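Long-range contacts in minor structural protein 5 (Lactococcus phage Tuc2009, PDB 5E7T), which probably forms part of the phage tail-tip baseplate, where its galactose-binding-like domain may help the virion attach to saccharides of the host cell wall: residues K4-T9 against T213-S218; A10-A15 against Y224-M229; Y231-D236 against F248-L253. All blocks are in the same frame, centred on the assembly; numbering follows the deposited sequence.

Interaction 1 (K4-T9 against T213-S218)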
loop_
_atom_site.group_PDB
_atom_site.type_symbol
_atom_site.label_atom_id
_atom_site.label_comp_id
_atom_site.label_asym_id
_atom_site.label_seq_id
_atom_site.Cartn_x
_atom_site.Cartn_y
_atom_site.Cartn_z
ATOM N N LYS B 4 18.109 77.966 -9.991
ATOM C CA LYS B 4 17.702 76.552 -10.039
ATOM C C LYS B 4 18.835 75.612 -10.465
ATOM O O LYS B 4 19.418 75.739 -11.553
ATOM C CB LYS B 4 16.416 76.293 -10.852
ATOM C CG LYS B 4 16.253 77.048 -12.168
ATOM C CD LYS B 4 14.794 76.946 -12.611
ATOM C CE LYS B 4 14.447 77.749 -13.839
ATOM N NZ LYS B 4 13.044 77.496 -14.267
ATOM N N ASN B 5 19.124 74.664 -9.552
ATOM C CA ASN B 5 20.157 73.633 -9.612
ATOM C C ASN B 5 19.591 72.289 -10.033
ATOM O O ASN B 5 18.566 71.855 -9.498
ATOM C CB ASN B 5 20.867 73.503 -8.250
ATOM C CG ASN B 5 20.009 73.618 -6.997
ATOM O OD1 ASN B 5 18.772 73.583 -7.024
ATOM N ND2 ASN B 5 20.667 73.742 -5.853
ATOM N N TYR B 6 20.282 71.621 -10.978
ATOM C CA TYR B 6 19.883 70.318 -11.533
ATOM C C TYR B 6 20.951 69.238 -11.317
ATOM O O TYR B 6 22.119 69.462 -11.656
ATOM C CB TYR B 6 19.559 70.442 -13.040
ATOM C CG TYR B 6 18.479 71.454 -13.354
ATOM C CD1 TYR B 6 18.794 72.792 -13.575
ATOM C CD2 TYR B 6 17.143 71.073 -13.435
ATOM C CE1 TYR B 6 17.803 73.732 -13.849
ATOM C CE2 TYR B 6 16.143 72.003 -13.715
ATOM C CZ TYR B 6 16.478 73.332 -13.918
ATOM O OH TYR B 6 15.505 74.257 -14.203
ATOM N N LEU B 7 20.547 68.071 -10.752
ATOM C CA LEU B 7 21.450 66.940 -10.540
ATOM C C LEU B 7 21.440 66.073 -11.784
ATOM O O LEU B 7 20.374 65.595 -12.189
ATOM C CB LEU B 7 21.080 66.112 -9.304
ATOM C CG LEU B 7 21.744 64.726 -9.233
ATOM C CD1 LEU B 7 23.056 64.766 -8.470
ATOM C CD2 LEU B 7 20.784 63.679 -8.682
ATOM N N HIS B 8 22.626 65.876 -12.388
ATOM C CA HIS B 8 22.782 65.072 -13.592
ATOM C C HIS B 8 23.426 63.746 -13.281
ATOM O O HIS B 8 24.527 63.713 -12.731
ATOM C CB HIS B 8 23.540 65.830 -14.682
ATOM C CG HIS B 8 22.866 67.103 -15.079
ATOM N ND1 HIS B 8 23.368 68.331 -14.693
ATOM C CD2 HIS B 8 21.704 67.295 -15.741
ATOM C CE1 HIS B 8 22.518 69.228 -15.159
ATOM N NE2 HIS B 8 21.508 68.652 -15.809
ATOM N N THR B 9 22.715 62.650 -13.616
ATOM C CA THR B 9 23.143 61.276 -13.377
ATOM C C THR B 9 23.363 60.510 -14.687
ATOM O O THR B 9 22.576 60.651 -15.625
ATOM C CB THR B 9 22.179 60.588 -12.423
ATOM O OG1 THR B 9 21.649 61.545 -11.494
ATOM C CG2 THR B 9 22.833 59.457 -11.669
ATOM N N THR B 213 24.177 72.824 -13.363
ATOM C CA THR B 213 24.162 73.368 -14.728
ATOM C C THR B 213 22.713 73.492 -15.271
ATOM O O THR B 213 21.751 73.493 -14.491
ATOM C CB THR B 213 25.139 72.629 -15.682
ATOM O OG1 THR B 213 24.594 71.381 -16.091
ATOM C CG2 THR B 213 26.550 72.470 -15.106
ATOM N N ASN B 214 22.575 73.653 -16.603
ATOM C CA ASN B 214 21.295 73.770 -17.304
ATOM C C ASN B 214 20.391 72.538 -17.018
ATOM O O ASN B 214 20.900 71.550 -16.480
ATOM C CB ASN B 214 21.541 73.964 -18.816
ATOM C CG ASN B 214 22.359 72.894 -19.509
ATOM O OD1 ASN B 214 23.018 72.051 -18.886
ATOM N ND2 ASN B 214 22.395 72.959 -20.826
ATOM N N PRO B 215 19.065 72.546 -17.317
ATOM C CA PRO B 215 18.249 71.351 -17.014
ATOM C C PRO B 215 18.646 70.097 -17.798
ATOM O O PRO B 215 18.413 69.002 -17.304
ATOM C CB PRO B 215 16.815 71.792 -17.332
ATOM C CG PRO B 215 16.870 73.285 -17.461
ATOM C CD PRO B 215 18.242 73.603 -17.940
ATOM N N VAL B 216 19.263 70.255 -18.990
ATOM C CA VAL B 216 19.709 69.152 -19.851
ATOM C C VAL B 216 21.111 68.643 -19.416
ATOM O O VAL B 216 21.960 69.431 -19.005
ATOM C CB VAL B 216 19.594 69.505 -21.363
ATOM C CG1 VAL B 216 20.457 70.705 -21.751
ATOM C CG2 VAL B 216 19.862 68.302 -22.266
ATOM N N SER B 217 21.309 67.308 -19.478
ATOM C CA SER B 217 22.507 66.569 -19.052
ATOM C C SER B 217 23.590 66.435 -20.130
ATOM O O SER B 217 23.277 66.128 -21.287
ATOM C CB SER B 217 22.111 65.180 -18.551
ATOM O OG SER B 217 20.827 65.166 -17.944
ATOM N N SER B 218 24.870 66.612 -19.721
ATOM C CA SER B 218 26.063 66.498 -20.573
ATOM C C SER B 218 26.196 65.127 -21.223
ATOM O O SER B 218 25.867 64.112 -20.609
ATOM C CB SER B 218 27.327 66.798 -19.775
ATOM O OG SER B 218 28.503 66.512 -20.514
#

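Interaction 2 (A10-A15 against Y224-M229)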
loop_
_atom_site.group_PDB
_atom_site.type_symbol
_atom_site.label_atom_id
_atom_site.label_comp_id
_atom_site.label_asym_id
_atom_site.label_seq_id
_atom_site.Cartn_x
_atom_site.Cartn_y
_atom_site.Cartn_z
ATOM N N ALA B 10 24.475 59.750 -14.755
ATOM C CA ALA B 10 24.892 58.943 -15.909
ATOM C C ALA B 10 25.564 57.651 -15.450
ATOM O O ALA B 10 26.112 57.602 -14.357
ATOM C CB ALA B 10 25.820 59.732 -16.817
ATOM N N TYR B 11 25.505 56.601 -16.278
ATOM C CA TYR B 11 26.014 55.272 -15.942
ATOM C C TYR B 11 27.082 54.780 -16.929
ATOM O O TYR B 11 27.097 55.213 -18.085
ATOM C CB TYR B 11 24.825 54.290 -15.828
ATOM C CG TYR B 11 23.814 54.705 -14.774
ATOM C CD1 TYR B 11 22.798 55.610 -15.068
ATOM C CD2 TYR B 11 23.899 54.225 -13.468
ATOM C CE1 TYR B 11 21.917 56.057 -14.083
ATOM C CE2 TYR B 11 23.007 54.647 -12.480
ATOM C CZ TYR B 11 22.025 55.575 -12.790
ATOM O OH TYR B 11 21.142 56.006 -11.830
ATOM N N ALA B 12 27.998 53.900 -16.460
ATOM C CA ALA B 12 29.102 53.329 -17.247
ATOM C C ALA B 12 29.565 51.989 -16.693
ATOM O O ALA B 12 29.121 51.579 -15.619
ATOM C CB ALA B 12 30.273 54.296 -17.280
ATOM N N ASN B 13 30.468 51.310 -17.422
ATOM C CA ASN B 13 31.019 50.013 -17.033
ATOM C C ASN B 13 32.525 50.056 -16.765
ATOM O O ASN B 13 33.129 49.010 -16.526
ATOM C CB ASN B 13 30.642 48.931 -18.043
ATOM C CG ASN B 13 29.233 48.411 -17.822
ATOM O OD1 ASN B 13 28.938 47.723 -16.827
ATOM N ND2 ASN B 13 28.325 48.732 -18.744
ATOM N N SER B 14 33.110 51.271 -16.740
ATOM C CA SER B 14 34.523 51.511 -16.454
ATOM C C SER B 14 34.641 52.645 -15.456
ATOM O O SER B 14 33.834 53.575 -15.515
ATOM C CB SER B 14 35.289 51.862 -17.725
ATOM O OG SER B 14 34.974 53.147 -18.239
ATOM N N ALA B 15 35.661 52.589 -14.563
ATOM C CA ALA B 15 35.879 53.603 -13.536
ATOM C C ALA B 15 36.083 55.022 -14.096
ATOM O O ALA B 15 35.678 55.985 -13.445
ATOM C CB ALA B 15 37.024 53.199 -12.635
ATOM N N TYR B 224 31.209 64.219 -15.578
ATOM C CA TYR B 224 30.699 63.486 -14.417
ATOM C C TYR B 224 31.774 63.056 -13.394
ATOM O O TYR B 224 32.957 62.955 -13.735
ATOM C CB TYR B 224 29.934 62.241 -14.923
ATOM C CG TYR B 224 28.694 62.572 -15.722
ATOM C CD1 TYR B 224 27.464 62.755 -15.096
ATOM C CD2 TYR B 224 28.744 62.695 -17.108
ATOM C CE1 TYR B 224 26.318 63.081 -15.826
ATOM C CE2 TYR B 224 27.603 63.014 -17.851
ATOM C CZ TYR B 224 26.393 63.215 -17.204
ATOM O OH TYR B 224 25.261 63.516 -17.926
ATOM N N ASP B 225 31.339 62.787 -12.140
ATOM C CA ASP B 225 32.182 62.265 -11.062
ATOM C C ASP B 225 31.800 60.788 -10.929
ATOM O O ASP B 225 30.696 60.460 -10.486
ATOM C CB ASP B 225 31.975 63.044 -9.745
ATOM C CG ASP B 225 32.396 64.508 -9.788
ATOM O OD1 ASP B 225 33.569 64.786 -10.157
ATOM O OD2 ASP B 225 31.578 65.372 -9.394
ATOM N N TRP B 226 32.689 59.905 -11.393
ATOM C CA TRP B 226 32.461 58.462 -11.469
ATOM C C TRP B 226 32.844 57.630 -10.242
ATOM O O TRP B 226 34.016 57.585 -9.858
ATOM C CB TRP B 226 33.171 57.909 -12.695
ATOM C CG TRP B 226 32.641 58.499 -13.955
ATOM C CD1 TRP B 226 33.142 59.570 -14.633
ATOM C CD2 TRP B 226 31.424 58.134 -14.620
ATOM N NE1 TRP B 226 32.356 59.847 -15.722
ATOM C CE2 TRP B 226 31.279 58.997 -15.727
ATOM C CE3 TRP B 226 30.457 57.139 -14.406
ATOM C CZ2 TRP B 226 30.199 58.902 -16.612
ATOM C CZ3 TRP B 226 29.373 57.069 -15.265
ATOM C CH2 TRP B 226 29.266 57.926 -16.368
ATOM N N ASP B 227 31.848 56.906 -9.685
ATOM C CA ASP B 227 31.992 56.029 -8.523
ATOM C C ASP B 227 31.487 54.627 -8.839
ATOM O O ASP B 227 30.561 54.486 -9.639
ATOM C CB ASP B 227 31.157 56.570 -7.348
ATOM C CG ASP B 227 31.644 57.835 -6.672
ATOM O OD1 ASP B 227 32.879 58.048 -6.624
ATOM O OD2 ASP B 227 30.801 58.552 -6.089
ATOM N N GLU B 228 32.043 53.596 -8.162
ATOM C CA GLU B 228 31.592 52.212 -8.317
ATOM C C GLU B 228 30.319 52.083 -7.503
ATOM O O GLU B 228 30.349 52.371 -6.298
ATOM C CB GLU B 228 32.644 51.202 -7.820
ATOM C CG GLU B 228 32.463 49.811 -8.416
ATOM C CD GLU B 228 33.210 48.643 -7.794
ATOM O OE1 GLU B 228 34.259 48.863 -7.141
ATOM O OE2 GLU B 228 32.748 47.493 -7.985
ATOM N N MET B 229 29.197 51.685 -8.145
ATOM C CA MET B 229 27.946 51.581 -7.406
ATOM C C MET B 229 27.987 50.463 -6.384
ATOM O O MET B 229 28.458 49.361 -6.692
ATOM C CB MET B 229 26.740 51.418 -8.318
ATOM C CG MET B 229 26.664 52.421 -9.417
ATOM S SD MET B 229 24.997 52.576 -10.084
ATOM C CE MET B 229 24.611 50.785 -10.502
#

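Interaction 3 (Y231-D236 against F248-L253)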
loop_
_atom_site.group_PDB
_atom_site.type_symbol
_atom_site.label_atom_id
_atom_site.label_comp_id
_atom_site.label_asym_id
_atom_site.label_seq_id
_atom_site.Cartn_x
_atom_site.Cartn_y
_atom_site.Cartn_z
ATOM N N TYR B 231 24.940 50.129 -4.501
ATOM C CA TYR B 231 23.509 49.789 -4.357
ATOM C C TYR B 231 22.723 49.827 -5.669
ATOM O O TYR B 231 23.077 50.574 -6.569
ATOM C CB TYR B 231 22.806 50.663 -3.285
ATOM C CG TYR B 231 23.520 50.699 -1.952
ATOM C CD1 TYR B 231 23.318 49.700 -1.003
ATOM C CD2 TYR B 231 24.446 51.695 -1.666
ATOM C CE1 TYR B 231 24.007 49.707 0.208
ATOM C CE2 TYR B 231 25.158 51.697 -0.470
ATOM C CZ TYR B 231 24.940 50.699 0.465
ATOM O OH TYR B 231 25.647 50.714 1.647
ATOM N N ARG B 232 21.650 49.012 -5.771
ATOM C CA ARG B 232 20.783 48.947 -6.953
ATOM C C ARG B 232 19.374 49.213 -6.517
ATOM O O ARG B 232 18.884 48.540 -5.611
ATOM C CB ARG B 232 20.883 47.598 -7.683
ATOM C CG ARG B 232 20.779 47.803 -9.172
ATOM C CD ARG B 232 20.568 46.562 -10.017
ATOM N NE ARG B 232 21.672 45.585 -10.059
ATOM C CZ ARG B 232 22.919 45.814 -10.460
ATOM N NH1 ARG B 232 23.323 47.048 -10.737
ATOM N NH2 ARG B 232 23.789 44.822 -10.526
ATOM N N VAL B 233 18.738 50.227 -7.127
ATOM C CA VAL B 233 17.392 50.682 -6.796
ATOM C C VAL B 233 16.399 50.167 -7.804
ATOM O O VAL B 233 16.551 50.407 -8.995
ATOM C CB VAL B 233 17.355 52.211 -6.606
ATOM C CG1 VAL B 233 15.928 52.723 -6.421
ATOM C CG2 VAL B 233 18.243 52.627 -5.431
ATOM N N TYR B 234 15.414 49.400 -7.311
ATOM C CA TYR B 234 14.330 48.735 -8.049
ATOM C C TYR B 234 13.014 49.456 -7.781
ATOM O O TYR B 234 12.535 49.478 -6.642
ATOM C CB TYR B 234 14.190 47.267 -7.571
ATOM C CG TYR B 234 15.332 46.363 -7.982
ATOM C CD1 TYR B 234 16.513 46.317 -7.246
ATOM C CD2 TYR B 234 15.228 45.544 -9.099
ATOM C CE1 TYR B 234 17.571 45.485 -7.623
ATOM C CE2 TYR B 234 16.273 44.705 -9.479
ATOM C CZ TYR B 234 17.449 44.685 -8.747
ATOM O OH TYR B 234 18.485 43.873 -9.164
ATOM N N LEU B 235 12.436 50.053 -8.822
ATOM C CA LEU B 235 11.149 50.717 -8.704
ATOM C C LEU B 235 10.192 49.791 -9.404
ATOM O O LEU B 235 10.388 49.492 -10.581
ATOM C CB LEU B 235 11.165 52.107 -9.350
ATOM C CG LEU B 235 9.843 52.877 -9.349
ATOM C CD1 LEU B 235 9.590 53.594 -8.019
ATOM C CD2 LEU B 235 9.804 53.836 -10.507
ATOM N N ASP B 236 9.221 49.248 -8.640
ATOM C CA ASP B 236 8.183 48.318 -9.079
ATOM C C ASP B 236 8.744 47.066 -9.728
ATOM O O ASP B 236 8.246 46.634 -10.759
ATOM C CB ASP B 236 7.166 49.040 -9.984
ATOM C CG ASP B 236 6.291 50.025 -9.233
ATOM O OD1 ASP B 236 5.842 49.680 -8.103
ATOM O OD2 ASP B 236 5.990 51.121 -9.807
ATOM N N PHE B 248 19.123 57.842 -2.982
ATOM C CA PHE B 248 18.931 57.892 -4.434
ATOM C C PHE B 248 17.673 58.669 -4.767
ATOM O O PHE B 248 16.660 58.512 -4.080
ATOM C CB PHE B 248 18.839 56.472 -5.014
ATOM C CG PHE B 248 18.623 56.403 -6.508
ATOM C CD1 PHE B 248 19.696 56.476 -7.384
ATOM C CD2 PHE B 248 17.351 56.218 -7.035
ATOM C CE1 PHE B 248 19.498 56.369 -8.759
ATOM C CE2 PHE B 248 17.151 56.117 -8.414
ATOM C CZ PHE B 248 18.225 56.171 -9.262
ATOM N N ASP B 249 17.726 59.482 -5.833
ATOM C CA ASP B 249 16.590 60.286 -6.280
ATOM C C ASP B 249 15.795 59.650 -7.411
ATOM O O ASP B 249 16.282 59.548 -8.544
ATOM C CB ASP B 249 17.032 61.709 -6.653
ATOM C CG ASP B 249 17.530 62.501 -5.470
ATOM O OD1 ASP B 249 16.686 62.933 -4.645
ATOM O OD2 ASP B 249 18.766 62.684 -5.358
ATOM N N LEU B 250 14.558 59.235 -7.095
ATOM C CA LEU B 250 13.621 58.655 -8.060
ATOM C C LEU B 250 13.021 59.814 -8.860
ATOM O O LEU B 250 12.442 60.748 -8.293
ATOM C CB LEU B 250 12.523 57.838 -7.357
ATOM C CG LEU B 250 12.984 56.597 -6.611
ATOM C CD1 LEU B 250 12.003 56.235 -5.528
ATOM C CD2 LEU B 250 13.231 55.416 -7.560
ATOM N N GLU B 251 13.233 59.788 -10.168
ATOM C CA GLU B 251 12.775 60.853 -11.052
ATOM C C GLU B 251 11.761 60.340 -12.081
ATOM O O GLU B 251 11.481 59.147 -12.116
ATOM C CB GLU B 251 13.990 61.507 -11.738
ATOM C CG GLU B 251 14.943 62.181 -10.763
ATOM C CD GLU B 251 16.050 63.003 -11.385
ATOM O OE1 GLU B 251 15.736 63.922 -12.176
ATOM O OE2 GLU B 251 17.230 62.765 -11.039
ATOM N N ASN B 252 11.190 61.256 -12.891
ATOM C CA ASN B 252 10.226 61.010 -13.983
ATOM C C ASN B 252 9.021 60.150 -13.587
ATOM O O ASN B 252 8.580 59.296 -14.367
ATOM C CB ASN B 252 10.929 60.433 -15.230
ATOM C CG ASN B 252 12.059 61.293 -15.739
ATOM O OD1 ASN B 252 11.856 62.416 -16.219
ATOM N ND2 ASN B 252 13.279 60.788 -15.609
ATOM N N LEU B 253 8.493 60.376 -12.379
ATOM C CA LEU B 253 7.321 59.648 -11.896
ATOM C C LEU B 253 6.092 60.429 -12.342
ATOM O O LEU B 253 6.210 61.613 -12.676
ATOM C CB LEU B 253 7.328 59.505 -10.353
ATOM C CG LEU B 253 8.591 58.949 -9.671
ATOM C CD1 LEU B 253 8.463 59.025 -8.175
ATOM C CD2 LEU B 253 8.899 57.520 -10.103
#

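Interaction 1 (K4-T9 against T213-S218)
Tyr-6 lays one face of its ring over Pro-215. The proline CA sits above the middle of the ring, 3.6 Å from its centroid and 9° off the normal, a CH-pi contact. From there the proline runs outward across the ring: CB lies near CE2 and CZ, and Pro-215 CG reaches 3.6 Å from Tyr-6 CZ, close to the hydroxyl end. Near the plane of the same ring, Thr-213 O stands at the edge beside CD1.

Two residues on, His-8 turns the same way and puts its imidazole into the bend of the 213-218 loop. Its CG is anti to the carbonyl carbon (chi1 -59°), which sends the NE2 end in among backbone carbonyls. NE2 gives a weak hydrogen bond to Pro-215 O, 3.5 Å long with an angle of 149° at the hydrogen. Asn-214 O lies in the ring plane, 3.0 Å from His-8 NE2, while Val-216 O, though near, stands at a poor angle for a bond. Ser-217 OG meets the ring at its edge, 3.2 Å from His-8 CD2, and Thr-213 OG1 comes obliquely toward CE1. The carbonyl oxygens of residues 214 to 216 near NE2 would be consistent with the proton of a neutral imidazole sitting on that nitrogen.

The proline face and the carbonyl-lined bend thus take up two successive inward side chains of residues 4-9, near the surface of the protein. His-8 also pairs its backbone with Tyr-210 of strand 206-210, the middle strand of a three-stranded antiparallel sheet, and its ring meets that of Tyr-210. The 213-218 loop leaves the same middle strand on its way to strand 225-228, and Ser-218 N is hydrogen-bonded to Tyr-210 OH, so Tyr-210, at the end of strand 206-210, ties to both segments.

Interaction 2 (A10-A15 against Y224-M229)
The two outer strands of a three-stranded antiparallel sheet meet here through their side chains, with strand 206-210 between them. Strands 10-12 and 225-228 run in broadly the same direction, their axes 54° apart, and no hydrogen bond joins the two segments.

Ala-10 places its methyl over one face of the Tyr-224 ring, off the centre and toward CE1: Ala-10 CB is 3.5 Å from Tyr-224 CE1, and its line to the centroid makes 16° with the normal, a CH-pi contact. Trp-226 comes in beside it and brings the far end of its six-membered ring against strand 10-12. Its CZ3 is 3.5 Å from Ala-12 CB, CH2 is 3.9 Å from Ala-10 CB, and the backbone of Tyr-11 meets the indole at the edge. The chain then bends round past Ser-14, and the carbonyl oxygen of Ala-15 comes to the base of the same tryptophan, near CB.

Tyr-11 leaves the strand at CB on the opposite side from the two alanines, and its ring edge meets Met-229 in a Met-aromatic contact. Met-229 SD lies in the ring plane, 3.7 Å from Tyr-11 CE2. CG anti to the carbonyl carbon (chi1 -50°) and an extended second torsion carry the sulfur there. Both side chains also touch Val-207 of the middle strand.

The polar ends of the two large aromatics are bonded within the chain running up to strand 225-228: Trp-226 NE1 to Ser-221 O, and Tyr-224 OH to Ser-218 O. Mostly carbon surface meets the alanines, with carbonyl oxygens at the indole as well, so the contact between the two outer strands is largely dispersive, while each pairs its backbone with strand 206-210 between them.

Interaction 3 (Y231-D236 against F248-L253)
Val-233 starts its contact at CB, which stands over one face of the Phe-248 ring, 4.0 Å from CD2. Its two methyls then part company. Val-233 CG2 drops toward the root of the phenylalanine, 3.9 Å from Phe-248 CB, whereas CG1, anti to the backbone N (chi1 173°), bridges two neighbours: it is 3.8 Å from Phe-248 CD2 and 4.0 Å from Leu-250 CD2.

Leu-235, the next inward residue, also splits its contacts, between its two delta methyls. Its CD1 meets Leu-250 CD2, and its CD2 lies 3.8 Å from Leu-253 CD2. The strands run in nearly the same direction, 20° apart with axes 9.5 Å from each other, and the contacts between the two segments are all apolar.

Phe-280 backs Leu-250 and Leu-253. Trp-126 of a neighbouring Minor structural protein 4 chain packs on both Val-233 and Phe-248, and a strand of that chain pairs antiparallel with residues 248-250, carrying the sheet across the interface. Alternate residues turned inward between two beta layers are the mark of a beta-sandwich core, and Leu-253 lies shortly before a Gly-Thr-x-Tyr run ending at Tyr-259, a pattern consistent with a fibronectin type III-like fold.

Interactions 1 and 2 share strand 8-12 and one small antiparallel sheet; interaction 3 belongs to the probable beta-sandwich that follows. Interaction 1 is a surface contact, and correspondingly mixed: an aromatic ring on proline beside an imidazole among carbonyls. Interactions 2 and 3 are buried and lack hydrogen bonds between their segments, but the former relies on aromatic rings against alanines and a methionine, the latter chiefly on branched aliphatic chains. The three adjoin. Tyr-224 CE1 packs against His-8 O, and Tyr-11 OH approaches Phe-248 CE1 at 3.5 Å, linking interaction 2 to both others. Of the three, only interaction 3 is touched by another chain of the assembly.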